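Local coordinates for protein hypoxanthine phosphoribosyltransferase (Bacillus anthracis, PDB 4QYI) that probably catalyses the transfer of a phosphoribosyl group from PRPP to hypoxanthine or guanine, the purine salvage reaction that yields IMP or GMP, at residues R31-E36 with P122-F127; D65-S70 with D115-H120. One frame throughout, in Å; residues are numbered along the deposited sequence.

Contact 1. Residues R31-E36 with P122-F127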
loop_
_atom_site.group_PDB
_atom_site.type_symbol
_atom_site.label_atom_id
_atom_site.label_comp_id
_atom_site.label_asym_id
_atom_site.label_seq_id
_atom_site.Cartn_x
_atom_site.Cartn_y
_atom_site.Cartn_z
ATOM N N ARG A 31 -21.762 7.049 3.556
ATOM C CA ARG A 31 -23.207 6.985 3.745
ATOM C C ARG A 31 -23.674 5.741 4.423
ATOM O O ARG A 31 -24.573 5.786 5.236
ATOM C CB ARG A 31 -23.863 7.032 2.394
ATOM C CG ARG A 31 -25.357 6.853 2.340
ATOM C CD ARG A 31 -25.747 6.852 0.864
ATOM N NE ARG A 31 -25.039 5.777 0.147
ATOM C CZ ARG A 31 -25.433 4.504 0.075
ATOM N NH1 ARG A 31 -24.693 3.623 -0.599
ATOM N NH2 ARG A 31 -26.549 4.099 0.672
ATOM N N ASP A 32 -23.101 4.609 4.036
ATOM C CA ASP A 32 -23.494 3.332 4.612
ATOM C C ASP A 32 -23.018 3.139 6.041
ATOM O O ASP A 32 -23.516 2.264 6.714
ATOM C CB ASP A 32 -22.955 2.186 3.760
ATOM C CG ASP A 32 -23.645 2.080 2.422
ATOM O OD1 ASP A 32 -24.770 2.601 2.293
ATOM O OD2 ASP A 32 -23.049 1.504 1.496
ATOM N N PHE A 33 -22.066 3.943 6.510
ATOM C CA PHE A 33 -21.537 3.770 7.859
ATOM C C PHE A 33 -21.510 5.059 8.623
ATOM O O PHE A 33 -20.533 5.374 9.318
ATOM C CB PHE A 33 -20.133 3.143 7.786
ATOM C CG PHE A 33 -20.139 1.791 7.158
ATOM C CD1 PHE A 33 -20.505 0.690 7.907
ATOM C CD2 PHE A 33 -19.832 1.618 5.817
ATOM C CE1 PHE A 33 -20.548 -0.553 7.332
ATOM C CE2 PHE A 33 -19.876 0.364 5.230
ATOM C CZ PHE A 33 -20.240 -0.726 5.991
ATOM N N GLU A 34 -22.591 5.812 8.474
ATOM C CA GLU A 34 -22.737 7.082 9.137
ATOM C C GLU A 34 -22.561 6.913 10.641
ATOM O O GLU A 34 -23.159 6.036 11.244
ATOM C CB GLU A 34 -24.121 7.666 8.846
ATOM C CG GLU A 34 -24.308 9.049 9.436
ATOM C CD GLU A 34 -25.706 9.603 9.213
ATOM O OE1 GLU A 34 -26.530 8.914 8.585
ATOM O OE2 GLU A 34 -25.980 10.724 9.672
ATOM N N GLY A 35 -21.685 7.720 11.230
ATOM C CA GLY A 35 -21.435 7.680 12.666
ATOM C C GLY A 35 -20.637 6.495 13.204
ATOM O O GLY A 35 -20.584 6.300 14.415
ATOM N N GLU A 36 -19.971 5.731 12.342
ATOM C CA GLU A 36 -19.206 4.583 12.823
ATOM C C GLU A 36 -17.785 4.495 12.308
ATOM O O GLU A 36 -17.444 5.047 11.275
ATOM C CB GLU A 36 -19.916 3.273 12.469
ATOM C CG GLU A 36 -21.355 3.237 12.960
ATOM C CD GLU A 36 -21.984 1.868 12.919
ATOM O OE1 GLU A 36 -23.162 1.813 12.534
ATOM O OE2 GLU A 36 -21.320 0.852 13.265
ATOM N N PRO A 122 -17.231 -10.283 12.279
ATOM C CA PRO A 122 -17.346 -8.844 12.156
ATOM C C PRO A 122 -18.812 -8.437 12.236
ATOM O O PRO A 122 -19.687 -9.260 11.989
ATOM C CB PRO A 122 -16.821 -8.581 10.747
ATOM C CG PRO A 122 -17.141 -9.838 10.011
ATOM C CD PRO A 122 -16.857 -10.921 11.007
ATOM N N LYS A 123 -19.061 -7.181 12.574
ATOM C CA LYS A 123 -20.428 -6.660 12.632
ATOM C C LYS A 123 -20.981 -6.581 11.210
ATOM O O LYS A 123 -22.130 -6.916 10.974
ATOM C CB LYS A 123 -20.429 -5.283 13.277
ATOM C CG LYS A 123 -21.784 -4.596 13.333
ATOM C CD LYS A 123 -21.604 -3.222 13.977
ATOM C CE LYS A 123 -22.836 -2.346 14.160
ATOM N NZ LYS A 123 -23.316 -1.778 12.870
ATOM N N ALA A 124 -20.126 -6.187 10.257
ATOM C CA ALA A 124 -20.525 -6.087 8.858
ATOM C C ALA A 124 -19.296 -6.302 7.972
ATOM O O ALA A 124 -18.171 -6.004 8.376
ATOM C CB ALA A 124 -21.138 -4.732 8.585
ATOM N N LEU A 125 -19.516 -6.853 6.781
ATOM C CA LEU A 125 -18.427 -7.162 5.869
ATOM C C LEU A 125 -18.872 -6.893 4.459
ATOM O O LEU A 125 -19.757 -7.556 3.939
ATOM C CB LEU A 125 -18.061 -8.633 5.996
ATOM C CG LEU A 125 -16.910 -9.148 5.111
ATOM C CD1 LEU A 125 -15.583 -8.579 5.549
ATOM C CD2 LEU A 125 -16.876 -10.662 5.188
ATOM N N LYS A 126 -18.263 -5.897 3.836
ATOM C CA LYS A 126 -18.630 -5.533 2.475
ATOM C C LYS A 126 -17.401 -5.544 1.602
ATOM O O LYS A 126 -16.286 -5.478 2.108
ATOM C CB LYS A 126 -19.243 -4.140 2.465
ATOM C CG LYS A 126 -20.471 -3.994 3.355
ATOM C CD LYS A 126 -21.621 -4.896 2.938
ATOM C CE LYS A 126 -22.832 -4.723 3.843
ATOM N NZ LYS A 126 -23.959 -5.564 3.359
ATOM N N PHE A 127 -17.622 -5.612 0.292
ATOM C CA PHE A 127 -16.541 -5.611 -0.686
ATOM C C PHE A 127 -16.563 -4.377 -1.575
ATOM O O PHE A 127 -17.626 -3.951 -2.030
ATOM C CB PHE A 127 -16.603 -6.891 -1.515
ATOM C CG PHE A 127 -16.416 -8.094 -0.671
ATOM C CD1 PHE A 127 -15.148 -8.524 -0.366
ATOM C CD2 PHE A 127 -17.501 -8.709 -0.080
ATOM C CE1 PHE A 127 -14.961 -9.592 0.467
ATOM C CE2 PHE A 127 -17.326 -9.786 0.749
ATOM C CZ PHE A 127 -16.049 -10.231 1.024
#
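E36 OE2 is held by two groups: the side-chain amide of N96 on the neighbouring strand 96-101, and the ammonium of K123, whose NZ lies 3.3 Å from E36 OE2 in a salt bridge with a weak hydrogen bond. E36 OE1 stands only a little farther from K123 NZ, at 3.6 Å. The two side chains meet nearly at right angles: K123 runs out straight, with CG anti to the backbone N (chi1 177°), and bends only at its last torsion, which turns NZ to the carboxylate.

Beside this polar link F33, the first residue past helix 15-32, offers its ring edge to the strand. A124 CB lies 4.4 Å from F33 CE1 and K126 CG 4.2 Å from F33 CZ, both close to the ring plane, while N96 and Y145 also touch this phenylalanine. A type II turn from F33 to E36, closed by E36 N on F33 O at 3.1 Å, brings the ring to the start of strand 124-129 and the carboxylate to K123 just ahead of it.

The turn that follows helix 15-32 thus packs against an inner strand of the Rossmann-like phosphoribosyltransferase core through a buried ring and an outlying ion pair; with K123 exposed and its bond weak, solvent probably screens much of that attraction.

Contact 2. Residues D65-S70 with D115-H120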
loop_
_atom_site.group_PDB
_atom_site.type_symbol
_atom_site.label_atom_id
_atom_site.label_comp_id
_atom_site.label_asym_id
_atom_site.label_seq_id
_atom_site.Cartn_x
_atom_site.Cartn_y
_atom_site.Cartn_z
ATOM N N ASP A 65 -5.614 -2.502 7.356
ATOM C CA ASP A 65 -4.709 -3.636 7.499
ATOM C C ASP A 65 -4.662 -4.293 6.116
ATOM O O ASP A 65 -5.418 -3.917 5.194
ATOM C CB ASP A 65 -5.184 -4.611 8.586
ATOM C CG ASP A 65 -4.067 -5.555 9.090
ATOM O OD1 ASP A 65 -2.912 -5.481 8.603
ATOM O OD2 ASP A 65 -4.342 -6.361 10.008
ATOM N N PHE A 66 -3.763 -5.258 5.977
ATOM C CA PHE A 66 -3.561 -5.935 4.719
ATOM C C PHE A 66 -3.630 -7.453 4.839
ATOM O O PHE A 66 -3.336 -8.032 5.885
ATOM C CB PHE A 66 -2.185 -5.571 4.174
ATOM C CG PHE A 66 -1.991 -4.114 3.951
ATOM C CD1 PHE A 66 -2.488 -3.519 2.802
ATOM C CD2 PHE A 66 -1.321 -3.337 4.871
ATOM C CE1 PHE A 66 -2.333 -2.172 2.579
ATOM C CE2 PHE A 66 -1.158 -1.974 4.654
ATOM C CZ PHE A 66 -1.668 -1.395 3.510
ATOM N N ILE A 67 -4.022 -8.080 3.743
ATOM C CA ILE A 67 -4.049 -9.521 3.660
ATOM C C ILE A 67 -3.377 -9.906 2.356
ATOM O O ILE A 67 -3.475 -9.189 1.357
ATOM C CB ILE A 67 -5.479 -10.099 3.770
ATOM C CG1 ILE A 67 -5.432 -11.619 3.892
ATOM C CG2 ILE A 67 -6.328 -9.713 2.572
ATOM C CD1 ILE A 67 -6.736 -12.251 4.352
ATOM N N SER A 68 -2.665 -11.026 2.382
ATOM C CA SER A 68 -1.997 -11.542 1.214
ATOM C C SER A 68 -2.371 -13.016 1.045
ATOM O O SER A 68 -2.292 -13.796 1.994
ATOM C CB SER A 68 -0.497 -11.340 1.297
ATOM O OG SER A 68 0.097 -11.926 0.171
ATOM N N ALA A 69 -2.797 -13.379 -0.160
ATOM C CA ALA A 69 -3.200 -14.748 -0.459
ATOM C C ALA A 69 -2.603 -15.159 -1.776
ATOM O O ALA A 69 -2.505 -14.336 -2.680
ATOM C CB ALA A 69 -4.709 -14.822 -0.546
ATOM N N SER A 70 -2.172 -16.406 -1.899
ATOM C CA SER A 70 -1.635 -16.856 -3.183
ATOM C C SER A 70 -2.374 -18.081 -3.694
ATOM O O SER A 70 -3.015 -18.839 -2.943
ATOM C CB SER A 70 -0.128 -17.133 -3.105
ATOM O OG SER A 70 0.162 -18.185 -2.217
ATOM N N ASP A 115 -15.403 -16.066 3.616
ATOM C CA ASP A 115 -15.586 -17.085 4.654
ATOM C C ASP A 115 -14.520 -16.970 5.746
ATOM O O ASP A 115 -14.801 -17.180 6.925
ATOM C CB ASP A 115 -15.545 -18.478 4.048
ATOM C CG ASP A 115 -16.763 -18.793 3.215
ATOM O OD1 ASP A 115 -17.776 -18.070 3.307
ATOM O OD2 ASP A 115 -16.732 -19.811 2.501
ATOM N N HIS A 116 -13.286 -16.650 5.363
ATOM C CA HIS A 116 -12.224 -16.499 6.350
ATOM C C HIS A 116 -12.542 -15.348 7.322
ATOM O O HIS A 116 -12.454 -15.501 8.539
ATOM C CB HIS A 116 -10.864 -16.261 5.681
ATOM C CG HIS A 116 -9.759 -15.977 6.651
ATOM N ND1 HIS A 116 -9.265 -16.928 7.513
ATOM C CD2 HIS A 116 -9.046 -14.856 6.888
ATOM C CE1 HIS A 116 -8.304 -16.403 8.248
ATOM N NE2 HIS A 116 -8.153 -15.144 7.890
ATOM N N PHE A 117 -12.910 -14.206 6.770
ATOM C CA PHE A 117 -13.211 -13.058 7.621
ATOM C C PHE A 117 -14.442 -13.304 8.496
ATOM O O PHE A 117 -14.457 -12.899 9.662
ATOM C CB PHE A 117 -13.381 -11.789 6.824
ATOM C CG PHE A 117 -12.136 -11.337 6.125
ATOM C CD1 PHE A 117 -10.991 -11.050 6.853
ATOM C CD2 PHE A 117 -12.129 -11.148 4.755
ATOM C CE1 PHE A 117 -9.842 -10.611 6.217
ATOM C CE2 PHE A 117 -10.986 -10.711 4.109
ATOM C CZ PHE A 117 -9.843 -10.440 4.839
ATOM N N PHE A 118 -15.441 -14.006 7.964
ATOM C CA PHE A 118 -16.616 -14.307 8.791
ATOM C C PHE A 118 -16.277 -15.105 10.036
ATOM O O PHE A 118 -16.967 -14.988 11.046
ATOM C CB PHE A 118 -17.802 -14.901 8.015
ATOM C CG PHE A 118 -18.698 -13.847 7.406
ATOM C CD1 PHE A 118 -19.366 -12.937 8.235
ATOM C CD2 PHE A 118 -18.914 -13.774 6.035
ATOM C CE1 PHE A 118 -20.203 -11.970 7.711
ATOM C CE2 PHE A 118 -19.760 -12.804 5.504
ATOM C CZ PHE A 118 -20.404 -11.901 6.340
ATOM N N MET A 119 -15.193 -15.881 9.983
ATOM C CA MET A 119 -14.770 -16.655 11.139
ATOM C C MET A 119 -14.377 -15.722 12.278
ATOM O O MET A 119 -14.444 -16.102 13.435
ATOM C CB MET A 119 -13.613 -17.607 10.773
ATOM C CG MET A 119 -14.054 -18.788 9.909
ATOM S SD MET A 119 -12.691 -19.811 9.274
ATOM C CE MET A 119 -11.748 -20.141 10.762
ATOM N N HIS A 120 -13.996 -14.488 11.948
ATOM C CA HIS A 120 -13.641 -13.459 12.970
ATOM C C HIS A 120 -14.849 -12.728 13.579
ATOM O O HIS A 120 -14.697 -11.910 14.485
ATOM C CB HIS A 120 -12.706 -12.436 12.343
ATOM C CG HIS A 120 -11.334 -12.968 12.059
ATOM N ND1 HIS A 120 -10.191 -12.351 12.520
ATOM C CD2 HIS A 120 -10.927 -14.086 11.416
ATOM C CE1 HIS A 120 -9.130 -13.042 12.127
ATOM N NE2 HIS A 120 -9.552 -14.100 11.459
#
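Strand 62-71 and the C-terminal part of helix 108-118 come nearest at I67 and F117, whose CA atoms are 10.6 Å apart, a gap bridged by side chains alone. I67 reaches across with its long branch: CG1 lies anti to the backbone N (chi1 -171°) and the chain stays extended, which carries CD1 to the helix. There it comes within 3.6 Å of F117 CZ and 4.0 Å of F117 CE1. The isoleucine and the phenylalanine approach from opposite directions, and the methyl meets the far end of the ring obliquely. With CG anti to the carbonyl carbon (chi1 -65°), the ring end of F117 comes nearer the strand than its CB direction suggests.

The same methyl also approaches H116, 4.3 Å from its CD2, again at an oblique angle to the ring. H116 NE2 is hydrogen-bonded to the carboxylate of D87, and the histidine side chain also touches L84 of strand 82-84.

This is helix-on-sheet packing in the alpha/beta core of the phosphoribosyltransferase fold, where a mixed sheet built mainly of parallel strands carries helices on its faces. I41 of the adjoining strand 38-43 touches both I67 and F117, and L125 of strand 124-129 also packs on F117, so the phenylalanine spans several strands.

Two residues before I67, D65 OD1 receives F66 N at 2.8 Å, the donor standing above the carboxylate plane. D65 OD1 is also salt-bridged to a basic side chain of the other subunit, and D65 OD2 takes the backbone N-H groups of D89 and V90.

The centres of contacts 1 and 2 lie about 17 Å apart, and both bear on one mixed sheet. Along the chain the order is 31-36, 65-70, 115-120, 122-127, so that contact 2 falls wholly between the two segments of contact 1. Helix 108-118 is followed, after a short loop, by strand 124-129, and there the two contacts touch: P122 CD packs 3.4 Å from F117 O, and L125 CD2 lies 3.6 Å from F118 CE2. Contact 1 ties the turn after helix 15-32 to strand 124-129, whereas contact 2 sets helix 108-118 against strand 62-71. Together they join a helix and the turn leaving another to one sheet, the framework that carries the magnesium-binding E101 and D102.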